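Local coordinates for Low molecular weight protein-tyrosine-phosphatase YfkJ (Bacillus subtilis, PDB 4ETM) that removes phosphate from phosphotyrosine residues of proteins as a low molecular weight tyrosine phosphatase and takes part in resistance to ethanol stress, at residues S32-A37 with Q73-R78; V91-L96 with G118-S123; F99-A104 with A165-E170; I125-D130 with D136-P141. All coordinates share one frame; numbering follows the deposited sequence.

Interaction 1 of 4, residues S32-A37 with Q73-R78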
loop_
_atom_site.group_PDB
_atom_site.type_symbol
_atom_site.label_atom_id
_atom_site.label_comp_id
_atom_site.label_asym_id
_atom_site.label_seq_id
_atom_site.Cartn_x
_atom_site.Cartn_y
_atom_site.Cartn_z
ATOM N N SER A 32 12.762 -0.800 8.945
ATOM C CA SER A 32 13.293 0.537 8.707
ATOM C C SER A 32 14.505 0.881 9.590
ATOM O O SER A 32 15.424 1.534 9.103
ATOM C CB SER A 32 12.220 1.635 8.700
ATOM O OG SER A 32 11.555 1.725 9.947
ATOM N N PRO A 33 14.525 0.447 10.863
ATOM C CA PRO A 33 15.767 0.736 11.588
ATOM C C PRO A 33 16.952 -0.008 10.978
ATOM O O PRO A 33 18.045 0.547 10.920
ATOM C CB PRO A 33 15.472 0.230 13.009
ATOM C CG PRO A 33 13.972 0.309 13.122
ATOM C CD PRO A 33 13.491 -0.107 11.766
ATOM N N MET A 34 16.733 -1.237 10.511
ATOM C CA MET A 34 17.821 -2.004 9.892
ATOM C C MET A 34 18.292 -1.283 8.639
ATOM O O MET A 34 19.490 -1.198 8.381
ATOM C CB MET A 34 17.366 -3.420 9.542
ATOM C CG MET A 34 18.502 -4.340 9.140
ATOM S SD MET A 34 18.022 -5.980 8.528
ATOM C CE MET A 34 17.252 -6.722 9.962
ATOM N N ALA A 35 17.339 -0.747 7.877
ATOM C CA ALA A 35 17.681 -0.052 6.645
ATOM C C ALA A 35 18.416 1.246 6.951
ATOM O O ALA A 35 19.444 1.539 6.341
ATOM C CB ALA A 35 16.453 0.215 5.814
ATOM N N GLU A 36 17.883 2.013 7.895
ATOM C CA GLU A 36 18.545 3.233 8.348
ATOM C C GLU A 36 20.029 3.001 8.696
ATOM O O GLU A 36 20.921 3.678 8.165
ATOM C CB GLU A 36 17.785 3.835 9.543
ATOM C CG GLU A 36 18.330 5.204 9.956
ATOM C CD GLU A 36 17.932 5.619 11.350
ATOM O OE1 GLU A 36 18.683 6.430 11.945
ATOM O OE2 GLU A 36 16.880 5.161 11.846
ATOM N N ALA A 37 20.288 2.038 9.569
ATOM C CA ALA A 37 21.642 1.747 10.028
ATOM C C ALA A 37 22.523 1.256 8.893
ATOM O O ALA A 37 23.666 1.688 8.754
ATOM C CB ALA A 37 21.601 0.720 11.140
ATOM N N GLN A 73 18.674 -5.964 16.139
ATOM C CA GLN A 73 19.891 -5.679 16.891
ATOM C C GLN A 73 20.933 -6.755 16.637
ATOM O O GLN A 73 22.111 -6.450 16.451
ATOM C CB GLN A 73 19.602 -5.560 18.391
ATOM C CG GLN A 73 18.751 -4.362 18.768
ATOM C CD GLN A 73 18.751 -4.101 20.264
ATOM O OE1 GLN A 73 19.727 -4.391 20.946
ATOM N NE2 GLN A 73 17.652 -3.541 20.779
ATOM N N GLU A 74 20.494 -8.010 16.612
ATOM C CA GLU A 74 21.414 -9.121 16.399
ATOM C C GLU A 74 22.035 -9.089 15.017
ATOM O O GLU A 74 23.238 -9.297 14.876
ATOM C CB GLU A 74 20.727 -10.464 16.623
ATOM C CG GLU A 74 20.486 -10.795 18.075
ATOM C CD GLU A 74 20.287 -12.280 18.285
ATOM O OE1 GLU A 74 19.118 -12.721 18.326
ATOM O OE2 GLU A 74 21.302 -13.002 18.400
ATOM N N ILE A 75 21.213 -8.803 14.009
ATOM C CA ILE A 75 21.700 -8.672 12.647
ATOM C C ILE A 75 22.762 -7.589 12.604
ATOM O O ILE A 75 23.859 -7.814 12.108
ATOM C CB ILE A 75 20.572 -8.305 11.665
ATOM C CG1 ILE A 75 19.678 -9.521 11.393
ATOM C CG2 ILE A 75 21.154 -7.745 10.366
ATOM C CD1 ILE A 75 20.386 -10.654 10.682
ATOM N N LEU A 76 22.434 -6.420 13.149
ATOM C CA LEU A 76 23.352 -5.284 13.118
ATOM C C LEU A 76 24.653 -5.576 13.856
ATOM O O LEU A 76 25.731 -5.231 13.370
ATOM C CB LEU A 76 22.664 -3.994 13.612
ATOM C CG LEU A 76 21.515 -3.497 12.722
ATOM C CD1 LEU A 76 20.854 -2.229 13.266
ATOM C CD2 LEU A 76 21.987 -3.267 11.292
ATOM N N ARG A 77 24.564 -6.249 14.999
ATOM C CA ARG A 77 25.770 -6.640 15.715
ATOM C C ARG A 77 26.650 -7.507 14.829
ATOM O O ARG A 77 27.870 -7.327 14.797
ATOM C CB ARG A 77 25.434 -7.398 16.997
ATOM C CG ARG A 77 24.891 -6.523 18.110
ATOM C CD ARG A 77 24.765 -7.304 19.410
ATOM N NE ARG A 77 23.790 -6.684 20.300
ATOM C CZ ARG A 77 22.545 -7.120 20.466
ATOM N NH1 ARG A 77 22.121 -8.196 19.815
ATOM N NH2 ARG A 77 21.724 -6.485 21.293
ATOM N N ARG A 78 26.032 -8.446 14.114
ATOM C CA ARG A 78 26.779 -9.329 13.226
ATOM C C ARG A 78 27.494 -8.532 12.157
ATOM O O ARG A 78 28.661 -8.782 11.852
ATOM C CB ARG A 78 25.868 -10.345 12.552
ATOM C CG ARG A 78 26.530 -10.961 11.336
ATOM C CD ARG A 78 25.689 -12.018 10.702
ATOM N NE ARG A 78 24.787 -11.512 9.676
ATOM C CZ ARG A 78 23.745 -12.206 9.242
ATOM N NH1 ARG A 78 23.497 -13.393 9.780
ATOM N NH2 ARG A 78 22.951 -11.724 8.302
#
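Met34 and Leu76 mark the closest backbone approach of two helices that run nearly parallel, the axes of the two short segments 10.4 Å apart at closest approach and inclined at -19°. They belong to the alpha/beta fold of the low molecular weight phosphatases: 32-37 lies near the start of helix 31-45, which begins at the active-site Arg31, just after the loop that carries the nucleophile Cys25, and 73-78 is the end of helix 70-78. At this spacing the backbones do not touch, and apolar side chains make the contact without any hydrogen bond across it. Met34 reaches over with CG anti to the backbone N (chi1 -169°) and a second extended torsion; the bend at chi3 (-64°) then lays its thioether end against the beta-branched side of Ile75. Met34 SD meets Ile75 CG2 at 4.0 Å, while Met34 CE rests over the fork of that isoleucine, nearest Ile75 CG1 at 4.0 Å. One residue further along helix 70-78, Leu76 points toward the other helix and sets its forked end over the small Ala37, with Met34 CG 4.2 Å from Leu76 CD2. Ile156 touches Met34 and Cys153 touches Ile75, so helix 149-170 also packs against this pair of helices. Ala37 CB meets both branches of the leucine, 3.7 Å from Leu76 CD1 and 4.0 Å from Leu76 CD2.

Interaction 2 of 4, residues V91-L96 with G118-S123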
loop_
_atom_site.group_PDB
_atom_site.type_symbol
_atom_site.label_atom_id
_atom_site.label_comp_id
_atom_site.label_asym_id
_atom_site.label_seq_id
_atom_site.Cartn_x
_atom_site.Cartn_y
_atom_site.Cartn_z
ATOM N N VAL A 91 5.613 8.102 11.800
ATOM C CA VAL A 91 5.700 9.090 10.737
ATOM C C VAL A 91 4.537 10.088 10.801
ATOM O O VAL A 91 3.442 9.763 11.249
ATOM C CB VAL A 91 5.721 8.397 9.370
ATOM C CG1 VAL A 91 4.357 7.789 9.066
ATOM C CG2 VAL A 91 6.169 9.364 8.281
ATOM N N SER A 92 4.797 11.310 10.361
ATOM C CA SER A 92 3.777 12.345 10.363
ATOM C C SER A 92 3.767 13.050 9.018
ATOM O O SER A 92 4.673 12.855 8.195
ATOM C CB SER A 92 4.028 13.342 11.486
ATOM O OG SER A 92 5.254 14.009 11.298
ATOM N N GLU A 93 2.734 13.860 8.802
ATOM C CA GLU A 93 2.596 14.625 7.565
ATOM C C GLU A 93 3.820 15.478 7.270
ATOM O O GLU A 93 4.232 15.603 6.117
ATOM C CB GLU A 93 1.357 15.521 7.619
ATOM C CG GLU A 93 0.040 14.766 7.661
ATOM C CD GLU A 93 -1.136 15.645 7.281
ATOM O OE1 GLU A 93 -2.285 15.153 7.309
ATOM O OE2 GLU A 93 -0.907 16.826 6.949
ATOM N N GLN A 94 4.400 16.071 8.309
ATOM C CA GLN A 94 5.547 16.958 8.119
ATOM C C GLN A 94 6.776 16.228 7.566
ATOM O O GLN A 94 7.600 16.826 6.875
ATOM C CB GLN A 94 5.885 17.701 9.417
ATOM C CG GLN A 94 6.868 18.851 9.237
ATOM C CD GLN A 94 6.381 19.879 8.228
ATOM O OE1 GLN A 94 5.223 20.302 8.263
ATOM N NE2 GLN A 94 7.262 20.277 7.312
ATOM N N ASP A 95 6.893 14.938 7.861
ATOM C CA ASP A 95 7.972 14.129 7.318
ATOM C C ASP A 95 7.938 14.097 5.788
ATOM O O ASP A 95 8.981 14.014 5.143
ATOM C CB ASP A 95 7.897 12.694 7.850
ATOM C CG ASP A 95 8.324 12.574 9.303
ATOM O OD1 ASP A 95 9.395 13.102 9.669
ATOM O OD2 ASP A 95 7.591 11.921 10.074
ATOM N N LEU A 96 6.739 14.147 5.215
ATOM C CA LEU A 96 6.594 14.106 3.764
ATOM C C LEU A 96 7.330 15.279 3.116
ATOM O O LEU A 96 8.029 15.106 2.125
ATOM C CB LEU A 96 5.114 14.125 3.362
ATOM C CG LEU A 96 4.235 13.014 3.934
ATOM C CD1 LEU A 96 2.778 13.277 3.602
ATOM C CD2 LEU A 96 4.660 11.670 3.409
ATOM N N GLY A 118 -2.743 13.717 2.063
ATOM C CA GLY A 118 -3.687 14.755 1.686
ATOM C C GLY A 118 -3.360 15.320 0.317
ATOM O O GLY A 118 -3.279 14.568 -0.659
ATOM N N PHE A 119 -3.130 16.631 0.245
ATOM C CA PHE A 119 -2.840 17.288 -1.027
ATOM C C PHE A 119 -1.343 17.358 -1.316
ATOM O O PHE A 119 -0.932 17.829 -2.373
ATOM C CB PHE A 119 -3.444 18.693 -1.061
ATOM C CG PHE A 119 -4.933 18.719 -0.861
ATOM C CD1 PHE A 119 -5.788 18.490 -1.920
ATOM C CD2 PHE A 119 -5.474 18.958 0.391
ATOM C CE1 PHE A 119 -7.158 18.506 -1.739
ATOM C CE2 PHE A 119 -6.850 18.980 0.579
ATOM C CZ PHE A 119 -7.688 18.747 -0.488
ATOM N N LYS A 120 -0.534 16.893 -0.369
ATOM C CA LYS A 120 0.917 16.954 -0.508
ATOM C C LYS A 120 1.433 16.043 -1.616
ATOM O O LYS A 120 0.851 14.988 -1.902
ATOM C CB LYS A 120 1.598 16.594 0.807
ATOM C CG LYS A 120 1.327 17.558 1.937
ATOM C CD LYS A 120 1.914 17.035 3.242
ATOM C CE LYS A 120 1.516 17.906 4.425
ATOM N NZ LYS A 120 2.078 19.282 4.334
ATOM N N ASN A 121 2.534 16.455 -2.233
ATOM C CA ASN A 121 3.179 15.638 -3.251
ATOM C C ASN A 121 3.697 14.308 -2.691
ATOM O O ASN A 121 4.271 14.252 -1.605
ATOM C CB ASN A 121 4.315 16.418 -3.904
ATOM C CG ASN A 121 4.691 15.866 -5.256
ATOM O OD1 ASN A 121 5.570 15.014 -5.364
ATOM N ND2 ASN A 121 4.023 16.349 -6.300
ATOM N N THR A 122 3.487 13.235 -3.447
ATOM C CA THR A 122 3.875 11.900 -3.004
ATOM C C THR A 122 4.817 11.227 -3.990
ATOM O O THR A 122 5.055 10.030 -3.910
ATOM C CB THR A 122 2.650 10.996 -2.850
ATOM O OG1 THR A 122 1.909 10.995 -4.077
ATOM C CG2 THR A 122 1.756 11.507 -1.747
ATOM N N SER A 123 5.356 11.997 -4.924
ATOM C CA SER A 123 6.132 11.410 -6.000
ATOM C C SER A 123 7.485 10.892 -5.540
ATOM O O SER A 123 8.114 10.111 -6.234
ATOM C CB SER A 123 6.309 12.415 -7.139
ATOM O OG SER A 123 7.201 13.454 -6.769
#
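Glu93 and Leu96 meet Lys120 in a small, partly buried contact at the edge of the fold, where the first turn of helix 93-98 faces the loop between helix 107-117 and strand 125-127. A single lysine carries it. The Lys120 chain runs out straight through its middle torsions and crosses both partners at about a right angle, so its methylenes do the touching. Lys120 CD lies 3.9 Å from Leu96 CD1, an apolar touch at the inner end. Farther out, Lys120 CE passes 3.7 Å from Glu93 OE2 and 4.0 Å from Glu93 CB. A bend at the last torsion (chi4 -65°) then turns the ammonium group from the line of the chain, leaving Lys120 NZ 4.7 Å from Glu93 OE2; its salt bridge goes instead to Asp97 of helix 93-98. Each segment is also braced internally. Ser92 N donates to Asp95 OD2 over 2.9 Å, and Asp95 has a second partner in Arg89. In the loop, Asn121 OD1 accepts from Ser123 N (3.1 Å), forming an Asx turn, and from Ser123 OG in its carbonyl plane. With alkyl carbons against leucine and its charge near two acidic groups, Lys120 joins loop to helix by both apolar and ionic means; Glu93 probably adds a longer-range attraction rather than a direct bond.

Interaction 3 of 4, residues F99-A104 with A165-E170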
loop_
_atom_site.group_PDB
_atom_site.type_symbol
_atom_site.label_atom_id
_atom_site.label_comp_id
_atom_site.label_asym_id
_atom_site.label_seq_id
_atom_site.Cartn_x
_atom_site.Cartn_y
_atom_site.Cartn_z
ATOM N N PHE A 99 11.726 15.299 4.018
ATOM C CA PHE A 99 12.709 14.384 3.470
ATOM C C PHE A 99 12.699 14.334 1.957
ATOM O O PHE A 99 11.650 14.293 1.354
ATOM C CB PHE A 99 12.481 12.983 4.035
ATOM C CG PHE A 99 12.902 12.834 5.474
ATOM C CD1 PHE A 99 14.202 12.463 5.796
ATOM C CD2 PHE A 99 12.003 13.048 6.503
ATOM C CE1 PHE A 99 14.599 12.318 7.118
ATOM C CE2 PHE A 99 12.402 12.902 7.833
ATOM C CZ PHE A 99 13.710 12.545 8.132
ATOM N N ASP A 100 13.882 14.287 1.353
ATOM C CA ASP A 100 14.006 14.272 -0.094
ATOM C C ASP A 100 13.511 12.940 -0.675
ATOM O O ASP A 100 12.888 12.916 -1.740
ATOM C CB ASP A 100 15.458 14.563 -0.495
ATOM C CG ASP A 100 15.910 15.944 -0.055
ATOM O OD1 ASP A 100 15.231 16.928 -0.425
ATOM O OD2 ASP A 100 16.926 16.048 0.673
ATOM N N TYR A 101 13.792 11.853 0.035
ATOM C CA TYR A 101 13.376 10.510 -0.365
ATOM C C TYR A 101 12.606 9.877 0.771
ATOM O O TYR A 101 13.045 9.918 1.916
ATOM C CB TYR A 101 14.590 9.623 -0.642
ATOM C CG TYR A 101 15.374 10.022 -1.860
ATOM C CD1 TYR A 101 15.155 9.399 -3.079
ATOM C CD2 TYR A 101 16.344 10.999 -1.785
ATOM C CE1 TYR A 101 15.871 9.765 -4.209
ATOM C CE2 TYR A 101 17.067 11.371 -2.907
ATOM C CZ TYR A 101 16.825 10.741 -4.110
ATOM O OH TYR A 101 17.545 11.095 -5.230
ATOM N N ILE A 102 11.460 9.288 0.467
ATOM C CA ILE A 102 10.806 8.449 1.449
ATOM C C ILE A 102 10.781 7.028 0.913
ATOM O O ILE A 102 10.206 6.778 -0.140
ATOM C CB ILE A 102 9.407 8.970 1.785
ATOM C CG1 ILE A 102 9.512 10.415 2.309
ATOM C CG2 ILE A 102 8.729 8.024 2.770
ATOM C CD1 ILE A 102 8.226 10.997 2.821
ATOM N N ILE A 103 11.411 6.112 1.645
ATOM C CA ILE A 103 11.672 4.770 1.161
ATOM C C ILE A 103 10.913 3.768 2.034
ATOM O O ILE A 103 11.310 3.499 3.172
ATOM C CB ILE A 103 13.190 4.458 1.199
ATOM C CG1 ILE A 103 13.985 5.484 0.381
ATOM C CG2 ILE A 103 13.451 3.071 0.661
ATOM C CD1 ILE A 103 13.479 5.683 -1.032
ATOM N N ALA A 104 9.808 3.248 1.497
ATOM C CA ALA A 104 8.935 2.298 2.213
ATOM C C ALA A 104 9.397 0.872 2.045
ATOM O O ALA A 104 9.992 0.540 1.033
ATOM C CB ALA A 104 7.531 2.424 1.705
ATOM N N ALA A 165 23.290 4.006 -4.864
ATOM C CA ALA A 165 23.828 4.220 -6.211
ATOM C C ALA A 165 22.923 5.125 -7.048
ATOM O O ALA A 165 23.405 5.970 -7.810
ATOM C CB ALA A 165 24.054 2.884 -6.923
ATOM N N SER A 166 21.614 4.939 -6.891
ATOM C CA SER A 166 20.603 5.722 -7.598
ATOM C C SER A 166 20.674 7.178 -7.142
ATOM O O SER A 166 20.603 8.101 -7.954
ATOM C CB SER A 166 19.208 5.139 -7.336
ATOM O OG SER A 166 18.191 5.968 -7.868
ATOM N N ILE A 167 20.828 7.379 -5.839
ATOM C CA ILE A 167 20.974 8.724 -5.298
ATOM C C ILE A 167 22.281 9.370 -5.770
ATOM O O ILE A 167 22.301 10.553 -6.120
ATOM C CB ILE A 167 20.900 8.726 -3.759
ATOM C CG1 ILE A 167 19.571 8.126 -3.293
ATOM C CG2 ILE A 167 21.045 10.127 -3.223
ATOM C CD1 ILE A 167 19.433 7.979 -1.793
ATOM N N GLN A 168 23.364 8.596 -5.803
ATOM C CA GLN A 168 24.650 9.105 -6.297
ATOM C C GLN A 168 24.580 9.515 -7.770
ATOM O O GLN A 168 25.186 10.511 -8.183
ATOM C CB GLN A 168 25.763 8.070 -6.116
ATOM C CG GLN A 168 26.271 7.903 -4.694
ATOM C CD GLN A 168 27.564 7.103 -4.646
ATOM O OE1 GLN A 168 28.515 7.470 -3.953
ATOM N NE2 GLN A 168 27.609 6.011 -5.399
ATOM N N LYS A 169 23.854 8.742 -8.570
ATOM C CA LYS A 169 23.666 9.082 -9.975
ATOM C C LYS A 169 22.743 10.289 -10.151
ATOM O O LYS A 169 23.041 11.197 -10.934
ATOM C CB LYS A 169 23.118 7.890 -10.759
ATOM C CG LYS A 169 22.840 8.208 -12.221
ATOM C CD LYS A 169 22.430 6.966 -13.001
ATOM C CE LYS A 169 22.250 7.287 -14.480
ATOM N NZ LYS A 169 21.885 6.075 -15.270
ATOM N N GLU A 170 21.629 10.294 -9.421
ATOM C CA GLU A 170 20.622 11.351 -9.544
ATOM C C GLU A 170 21.127 12.716 -9.085
ATOM O O GLU A 170 21.038 13.699 -9.825
ATOM C CB GLU A 170 19.349 10.979 -8.772
ATOM C CG GLU A 170 18.291 12.078 -8.729
ATOM C CD GLU A 170 17.616 12.307 -10.075
ATOM O OE1 GLU A 170 17.779 11.458 -10.978
ATOM O OE2 GLU A 170 16.922 13.338 -10.234
HETATM O O HOH W 1 17.302 8.843 -7.070
#
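Tyr101 lays one face of its ring over Ile167, the two chains lying side by side and running in opposite senses between the start of strand 101-104 and the last turns of helix 149-170. Ile167 CG1 provides the CH-pi contact: it stands 4.2 Å from the Tyr101 ring centroid, 21° off the ring normal, and is displaced toward the phenol end of the ring. Tyr101 CZ is accordingly its nearest ring atom, at 3.9 Å. The isoleucine presents this methylene with CG1 anti to its carbonyl carbon (chi1 -58°), while Ile167 CG2 comes 4.1 Å from Tyr101 OH. One turn later, Glu170 approaches the phenol oxygen through its aliphatic part, Glu170 CG lying 3.7 Å from Tyr101 OH. A bend at chi2 (71°) turns the Glu170 carboxylate away from the line of its chain, and its plane is nearly perpendicular to the ring. The polar link is made by water: water 1 hydrogen-bonds to Tyr101 OH at 2.9 Å and to Ser166 OG at 3.1 Å, so the hydroxyl is tied to the helix even though no direct hydrogen bond spans the two segments. Thus the apolar ring packs on isoleucine while its polar end is bridged to serine. The contact lies between helix 149-170 and one face of the parallel sheet. Tyr101 pairs through its backbone with Ser20 and Leu22 of strand 19-25, and Ile19 of that strand touches its side chain; Ile102, the next residue along, packs instead against Leu113 of helix 107-117.

Interaction 4 of 4, residues I125-D130 with D136-P141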
loop_
_atom_site.group_PDB
_atom_site.type_symbol
_atom_site.label_atom_id
_atom_site.label_comp_id
_atom_site.label_asym_id
_atom_site.label_seq_id
_atom_site.Cartn_x
_atom_site.Cartn_y
_atom_site.Cartn_z
ATOM N N ILE A 125 7.903 9.031 -2.878
ATOM C CA ILE A 125 7.672 7.874 -2.022
ATOM C C ILE A 125 7.766 6.602 -2.866
ATOM O O ILE A 125 6.922 6.372 -3.726
ATOM C CB ILE A 125 6.282 7.955 -1.353
ATOM C CG1 ILE A 125 6.148 9.270 -0.583
ATOM C CG2 ILE A 125 6.045 6.760 -0.441
ATOM C CD1 ILE A 125 4.806 9.479 0.064
ATOM N N LYS A 126 8.799 5.796 -2.628
ATOM C CA LYS A 126 9.010 4.563 -3.379
ATOM C C LYS A 126 9.350 3.408 -2.432
ATOM O O LYS A 126 9.735 3.647 -1.275
ATOM C CB LYS A 126 10.130 4.746 -4.407
ATOM C CG LYS A 126 9.822 5.769 -5.500
ATOM C CD LYS A 126 10.873 5.728 -6.597
ATOM C CE LYS A 126 10.470 6.561 -7.810
ATOM N NZ LYS A 126 10.323 8.013 -7.493
ATOM N N ARG A 127 9.177 2.166 -2.892
ATOM C CA ARG A 127 9.622 1.004 -2.118
ATOM C C ARG A 127 11.133 0.803 -2.259
ATOM O O ARG A 127 11.706 1.088 -3.314
ATOM C CB ARG A 127 8.899 -0.280 -2.553
ATOM C CG ARG A 127 7.447 -0.353 -2.121
ATOM C CD ARG A 127 6.809 -1.664 -2.569
ATOM N NE ARG A 127 6.841 -1.823 -4.021
ATOM C CZ ARG A 127 6.179 -2.775 -4.667
ATOM N NH1 ARG A 127 5.448 -3.648 -3.982
ATOM N NH2 ARG A 127 6.240 -2.857 -5.994
ATOM N N LEU A 128 11.767 0.310 -1.198
ATOM C CA LEU A 128 13.203 -0.001 -1.236
ATOM C C LEU A 128 13.547 -0.886 -2.426
ATOM O O LEU A 128 14.489 -0.595 -3.169
ATOM C CB LEU A 128 13.648 -0.686 0.053
ATOM C CG LEU A 128 15.136 -1.022 0.132
ATOM C CD1 LEU A 128 15.992 0.248 0.069
ATOM C CD2 LEU A 128 15.397 -1.832 1.394
ATOM N N LEU A 129 12.791 -1.965 -2.621
ATOM C CA LEU A 129 13.126 -2.901 -3.693
ATOM C C LEU A 129 12.735 -2.426 -5.106
ATOM O O LEU A 129 13.028 -3.110 -6.091
ATOM C CB LEU A 129 12.578 -4.299 -3.404
ATOM C CG LEU A 129 13.098 -4.913 -2.106
ATOM C CD1 LEU A 129 12.468 -6.286 -1.901
ATOM C CD2 LEU A 129 14.620 -5.003 -2.158
ATOM N N ASP A 130 12.091 -1.260 -5.203
ATOM C CA ASP A 130 11.863 -0.600 -6.492
ATOM C C ASP A 130 13.226 -0.224 -7.101
ATOM O O ASP A 130 13.383 -0.144 -8.327
ATOM C CB ASP A 130 10.967 0.658 -6.348
ATOM C CG ASP A 130 9.501 0.330 -6.006
ATOM O OD1 ASP A 130 9.092 -0.848 -6.088
ATOM O OD2 ASP A 130 8.742 1.272 -5.665
ATOM N N ASP A 136 12.118 -8.554 -7.859
ATOM C CA ASP A 136 10.786 -9.096 -7.582
ATOM C C ASP A 136 10.948 -10.482 -6.960
ATOM O O ASP A 136 11.119 -11.453 -7.696
ATOM C CB ASP A 136 9.907 -9.124 -8.839
ATOM C CG ASP A 136 8.724 -10.066 -8.704
ATOM O OD1 ASP A 136 7.803 -9.768 -7.909
ATOM O OD2 ASP A 136 8.719 -11.107 -9.398
ATOM N N LEU A 137 10.903 -10.631 -5.630
ATOM C CA LEU A 137 10.435 -9.700 -4.574
ATOM C C LEU A 137 10.402 -8.161 -4.728
ATOM O O LEU A 137 11.388 -7.519 -5.099
ATOM C CB LEU A 137 11.125 -10.048 -3.242
ATOM C CG LEU A 137 10.667 -11.285 -2.453
ATOM C CD1 LEU A 137 10.837 -12.576 -3.240
ATOM C CD2 LEU A 137 11.403 -11.388 -1.121
ATOM N N ALA A 138 9.236 -7.599 -4.428
ATOM C CA ALA A 138 9.013 -6.161 -4.458
ATOM C C ALA A 138 8.809 -5.635 -3.044
ATOM O O ALA A 138 8.999 -4.450 -2.772
ATOM C CB ALA A 138 7.796 -5.847 -5.301
ATOM N N ASP A 139 8.408 -6.520 -2.143
ATOM C CA ASP A 139 8.152 -6.127 -0.763
ATOM C C ASP A 139 9.161 -6.749 0.187
ATOM O O ASP A 139 9.493 -7.923 0.059
ATOM C CB ASP A 139 6.741 -6.548 -0.353
ATOM C CG ASP A 139 5.672 -5.881 -1.190
ATOM O OD1 ASP A 139 5.722 -4.644 -1.335
ATOM O OD2 ASP A 139 4.797 -6.597 -1.725
ATOM N N VAL A 140 9.629 -5.974 1.158
ATOM C CA VAL A 140 10.411 -6.551 2.233
ATOM C C VAL A 140 9.463 -7.176 3.243
ATOM O O VAL A 140 8.649 -6.463 3.837
ATOM C CB VAL A 140 11.330 -5.519 2.924
ATOM C CG1 VAL A 140 12.202 -6.213 3.940
ATOM C CG2 VAL A 140 12.216 -4.817 1.899
ATOM N N PRO A 141 9.546 -8.505 3.434
ATOM C CA PRO A 141 8.632 -9.130 4.401
ATOM C C PRO A 141 8.834 -8.622 5.823
ATOM O O PRO A 141 9.949 -8.261 6.211
ATOM C CB PRO A 141 8.968 -10.628 4.308
ATOM C CG PRO A 141 9.759 -10.778 3.071
ATOM C CD PRO A 141 10.472 -9.487 2.848
HETATM O O HOH W 2 10.567 -2.982 -0.937
HETATM O O HOH W 3 9.694 -3.266 -5.404
#
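Arg127 and Asp139 form the ionic link between the end of strand 125-127 and the loop that leads to the proton donor Asp142, in the active-site region of this low molecular weight phosphatase fold. Arg127 NH1 donates to Asp139 OD1 over 2.8 Å, meeting it from above the carboxylate plane. A bend at chi3 (-60°) carries the guanidinium there, and Asp130 takes the NE edge, Arg127 NE to Asp130 OD1 at 3.2 Å. The three residues form a salt-bridge network, in which the two aspartates would probably stabilise the positive charge. Asp139 OD1 also accepts from Ala107 N, and Val140 O accepts a hydrogen bond from catalytic Arg31. Two waters add polar bridges: water 2 accepts from Leu129 N and donates to Ala138 O, and water 3 donates to both Asp130 OD1 and Ala138 O. In the packing, Ala138 CB lies over one guanidinium face, toward the rim, 3.4 Å from Arg127 NH2. Apolar contact centres on Leu129, which points toward the loop and crosses Val140 at about a right angle. Leu129 CD1 touches Val140 CG2 at 4.1 Å and lies 3.6 Å from Leu137 O, a buried carbonyl oxygen with no polar partner in the model.

Interactions 3 and 4 share the parallel sheet: strands 101-104 and 125-127 are neighbours, with Ala104 N 2.8 Å from Lys126 O, and Ile103 packs on Leu128. Interaction 2 touches both: Leu96 CA lies 3.6 Å from Ile102 CD1, and Leu96 CD2 meets Ile125 CD1. Interaction 1 lies apart, its centre about 18 Å from that of interaction 4, yet both flank the catalytic centre: the side chain of Met34 is about 6 Å from that of Arg31, and the side chain of Val140 about 4 Å. Helix 149-170, which supplies 165-170 of interaction 3, also reaches Leu128 through Ile156. Interactions 2 and 3 lie away from the catalytic residues.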